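Local atomic coordinates of uncharacterized ABC transporter solute-binding protein yclQ (PDB entry 3GFV), a protein that binds petrobactin, with or without iron, and its precursor 3,4-dihydroxybenzoic acid, and serves the YclNOPQ ABC transporter in ferric-petrobactin uptake. Residues 119-124 against 137-142. Numbering follows the deposited sequence.
Sequences IYLGVD and ETIGKI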
ATOM      1  N   ILE A 119      15.075   8.406   5.185  1.00 21.79           N
ATOM      2  CA  ILE A 119      15.150   7.057   4.668  1.00 22.23           C
ATOM      3  C   ILE A 119      13.938   6.805   3.791  1.00 22.78           C
ATOM      4  O   ILE A 119      12.852   7.314   4.048  1.00 22.68           O
ATOM      5  CB  ILE A 119      15.239   6.008   5.806  1.00 21.19           C
ATOM      6  CG1 ILE A 119      13.964   6.037   6.676  1.00 22.22           C
ATOM      7  CG2 ILE A 119      16.532   6.251   6.640  1.00 26.43           C
ATOM      8  CD1 ILE A 119      13.903   4.964   7.767  1.00 23.89           C
ATOM      9  N   TYR A 120      14.154   6.011   2.754  1.00 20.49           N
ATOM     10  CA  TYR A 120      13.088   5.567   1.855  1.00 22.15           C
ATOM     11  C   TYR A 120      12.583   4.189   2.256  1.00 21.96           C
ATOM     12  O   TYR A 120      13.378   3.235   2.338  1.00 26.20           O
ATOM     13  CB  TYR A 120      13.663   5.535   0.450  1.00 22.52           C
ATOM     14  CG  TYR A 120      12.710   5.069  -0.614  1.00 22.62           C
ATOM     15  CD1 TYR A 120      12.099   5.987  -1.455  1.00 24.96           C
ATOM     16  CD2 TYR A 120      12.458   3.720  -0.806  1.00 28.07           C
ATOM     17  CE1 TYR A 120      11.231   5.568  -2.467  1.00 27.51           C
ATOM     18  CE2 TYR A 120      11.579   3.287  -1.817  1.00 30.13           C
ATOM     19  CZ  TYR A 120      10.977   4.230  -2.637  1.00 33.33           C
ATOM     20  OH  TYR A 120      10.108   3.841  -3.638  1.00 36.51           O
ATOM     21  N   LEU A 121      11.284   4.074   2.534  1.00 19.68           N
ATOM     22  CA  LEU A 121      10.700   2.771   2.901  1.00 17.89           C
ATOM     23  C   LEU A 121       9.497   2.405   2.012  1.00 29.21           C
ATOM     24  O   LEU A 121       8.422   2.060   2.512  1.00 35.24           O
ATOM     25  CB  LEU A 121      10.228   2.748   4.354  1.00 18.75           C
ATOM     26  CG  LEU A 121      11.322   2.940   5.413  1.00 21.15           C
ATOM     27  CD1 LEU A 121      10.733   2.855   6.828  1.00 24.25           C
ATOM     28  CD2 LEU A 121      12.466   1.925   5.234  1.00 25.90           C
ATOM     29  N   GLY A 122       9.656   2.461   0.706  1.00 32.00           N
ATOM     30  CA  GLY A 122       8.577   1.964  -0.148  1.00 25.70           C
ATOM     31  C   GLY A 122       8.777   0.528  -0.574  1.00 25.59           C
ATOM     32  O   GLY A 122       9.902   0.104  -0.806  1.00 26.62           O
ATOM     33  N   VAL A 123       7.684  -0.217  -0.729  1.00 25.36           N
ATOM     34  CA  VAL A 123       7.797  -1.584  -1.220  1.00 24.89           C
ATOM     35  C   VAL A 123       8.272  -1.595  -2.668  1.00 26.98           C
ATOM     36  O   VAL A 123       7.952  -0.694  -3.459  1.00 28.54           O
ATOM     37  CB  VAL A 123       6.474  -2.388  -1.082  1.00 26.36           C
ATOM     38  CG1 VAL A 123       6.146  -2.643   0.399  1.00 31.40           C
ATOM     39  CG2 VAL A 123       5.321  -1.675  -1.804  1.00 31.34           C
ATOM     40  N   ASP A 124       9.049  -2.609  -3.013  1.00 24.10           N
ATOM     41  CA  ASP A 124       9.435  -2.827  -4.403  1.00 26.12           C
ATOM     42  C   ASP A 124       8.488  -3.910  -4.913  1.00 22.72           C
ATOM     43  O   ASP A 124       8.582  -5.064  -4.488  1.00 25.83           O
ATOM     44  CB  ASP A 124      10.906  -3.274  -4.465  1.00 31.40           C
ATOM     45  CG  ASP A 124      11.334  -3.761  -5.854  1.00 37.59           C
ATOM     46  OD1 ASP A 124      10.494  -3.813  -6.792  1.00 35.17           O
ATOM     47  OD2 ASP A 124      12.531  -4.098  -5.995  1.00 41.70           O
ATOM     48  N   GLU A 137      11.418  -4.495   9.335  1.00 24.70           N
ATOM     49  CA  GLU A 137      12.572  -4.782  10.193  1.00 27.77           C
ATOM     50  C   GLU A 137      13.413  -3.545  10.478  1.00 30.22           C
ATOM     51  O   GLU A 137      14.006  -3.415  11.572  1.00 26.08           O
ATOM     52  CB  GLU A 137      13.425  -5.893   9.596  1.00 26.48           C
ATOM     53  CG  GLU A 137      12.707  -7.226   9.618  1.00 26.87           C
ATOM     54  CD  GLU A 137      13.451  -8.314   8.885  1.00 44.37           C
ATOM     55  OE1 GLU A 137      14.362  -7.986   8.093  1.00 52.26           O
ATOM     56  OE2 GLU A 137      13.117  -9.498   9.102  1.00 51.69           O
ATOM     57  N   THR A 138      13.481  -2.652   9.497  1.00 28.70           N
ATOM     58  CA  THR A 138      14.221  -1.390   9.661  1.00 29.01           C
ATOM     59  C   THR A 138      13.564  -0.545  10.739  1.00 25.81           C
ATOM     60  O   THR A 138      14.233   0.005  11.617  1.00 24.54           O
ATOM     61  CB  THR A 138      14.317  -0.612   8.316  1.00 25.76           C
ATOM     62  OG1 THR A 138      15.333  -1.213   7.499  1.00 26.83           O
ATOM     63  CG2 THR A 138      14.658   0.865   8.540  1.00 24.08           C
ATOM     64  N   ILE A 139      12.243  -0.432  10.675  1.00 25.69           N
ATOM     65  CA  ILE A 139      11.515   0.283  11.717  1.00 23.79           C
ATOM     66  C   ILE A 139      11.736  -0.370  13.087  1.00 28.88           C
ATOM     67  O   ILE A 139      11.989   0.308  14.086  1.00 28.87           O
ATOM     68  CB  ILE A 139      10.021   0.411  11.361  1.00 24.12           C
ATOM     69  CG1 ILE A 139       9.880   1.327  10.142  1.00 24.99           C
ATOM     70  CG2 ILE A 139       9.235   0.959  12.534  1.00 23.95           C
ATOM     71  CD1 ILE A 139       8.453   1.465   9.608  1.00 22.15           C
ATOM     72  N   GLY A 140      11.672  -1.696  13.129  1.00 27.09           N
ATOM     73  CA  GLY A 140      11.975  -2.410  14.362  1.00 26.58           C
ATOM     74  C   GLY A 140      13.329  -2.058  14.950  1.00 29.20           C
ATOM     75  O   GLY A 140      13.471  -1.858  16.166  1.00 28.19           O
ATOM     76  N   LYS A 141      14.340  -1.994  14.091  1.00 26.97           N
ATOM     77  CA  LYS A 141      15.700  -1.709  14.556  1.00 30.37           C
ATOM     78  C   LYS A 141      15.831  -0.286  15.078  1.00 30.08           C
ATOM     79  O   LYS A 141      16.466  -0.054  16.124  1.00 27.95           O
ATOM     80  CB  LYS A 141      16.721  -1.956  13.444  1.00 33.16           C
ATOM     81  CG  LYS A 141      17.024  -3.431  13.192  1.00 40.85           C
ATOM     82  CD  LYS A 141      17.746  -3.612  11.857  1.00 57.56           C
ATOM     83  CE  LYS A 141      18.089  -5.074  11.581  1.00 67.75           C
ATOM     84  NZ  LYS A 141      16.904  -5.982  11.644  1.00 70.34           N
ATOM     85  N   ILE A 142      15.239   0.667  14.362  1.00 28.35           N
ATOM     86  CA  ILE A 142      15.333   2.073  14.760  1.00 25.82           C
ATOM     87  C   ILE A 142      14.693   2.338  16.126  1.00 29.52           C
ATOM     88  O   ILE A 142      15.223   3.107  16.938  1.00 30.62           O
ATOM     89  CB  ILE A 142      14.696   3.014  13.701  1.00 23.92           C
ATOM     90  CG1 ILE A 142      15.548   3.011  12.430  1.00 26.57           C
ATOM     91  CG2 ILE A 142      14.560   4.433  14.262  1.00 22.79           C
ATOM     92  CD1 ILE A 142      14.815   3.481  11.173  1.00 25.23           C
TER
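Leu-121, just past the end of strand 118-120, and Ile-139, in the last turns of helix 128-142, make the tightest pairing here. One branch of the leucine, CD1, lies across the ethyl arm of the isoleucine, 3.7 Å from Ile-139 CG1 and 3.9 Å from Ile-139 CD1. The other branch goes to a different helix residue: Leu-121 CD2 meets the methyl of Thr-138, 4.1 Å from Thr-138 CG2. The fork of the leucine is thus shared between two consecutive residues of the helix.

Ile-119 reaches the next turn. With chi1 at 63°, its CG1 sits between the backbone N and the carbonyl carbon, and the extended chi2 (176°) carries the methyl out toward the helix, where Ile-119 CD1 meets Ile-142 CD1 tip to tip at 3.8 Å. The same methyl passes Thr-138 CG2 at 4.2 Å, which leaves the threonine methyl bordered by both Ile-119 and Leu-121.

The two branches of Thr-138 have different jobs. At chi1 -78° the hydroxyl lies beside the backbone N and bonds back to the carbonyl oxygen of Ser-134, one turn earlier, while CG2, anti to that N, is turned to the apolar side.

Strand 118-120, outermost in the five-stranded parallel sheet, bonds through Ile-119 to Ile-99 and Ile-101, a pairing Leu-121 continues with Ile-101. Val-19 touches Ile-119 and Thr-138; helix 42-50 lies against Leu-121 and Ile-139. Edge strand and departing loop thus pack on the next helix within one alpha/beta lobe of the periplasmic binding protein fold. A polar link, Asp-124 N to Ser-131 OG, joins loop and helix farther back. Between the two segments all close contacts are methyl and methylene, so this face contributes dispersion and exclusion of water but little directional preference.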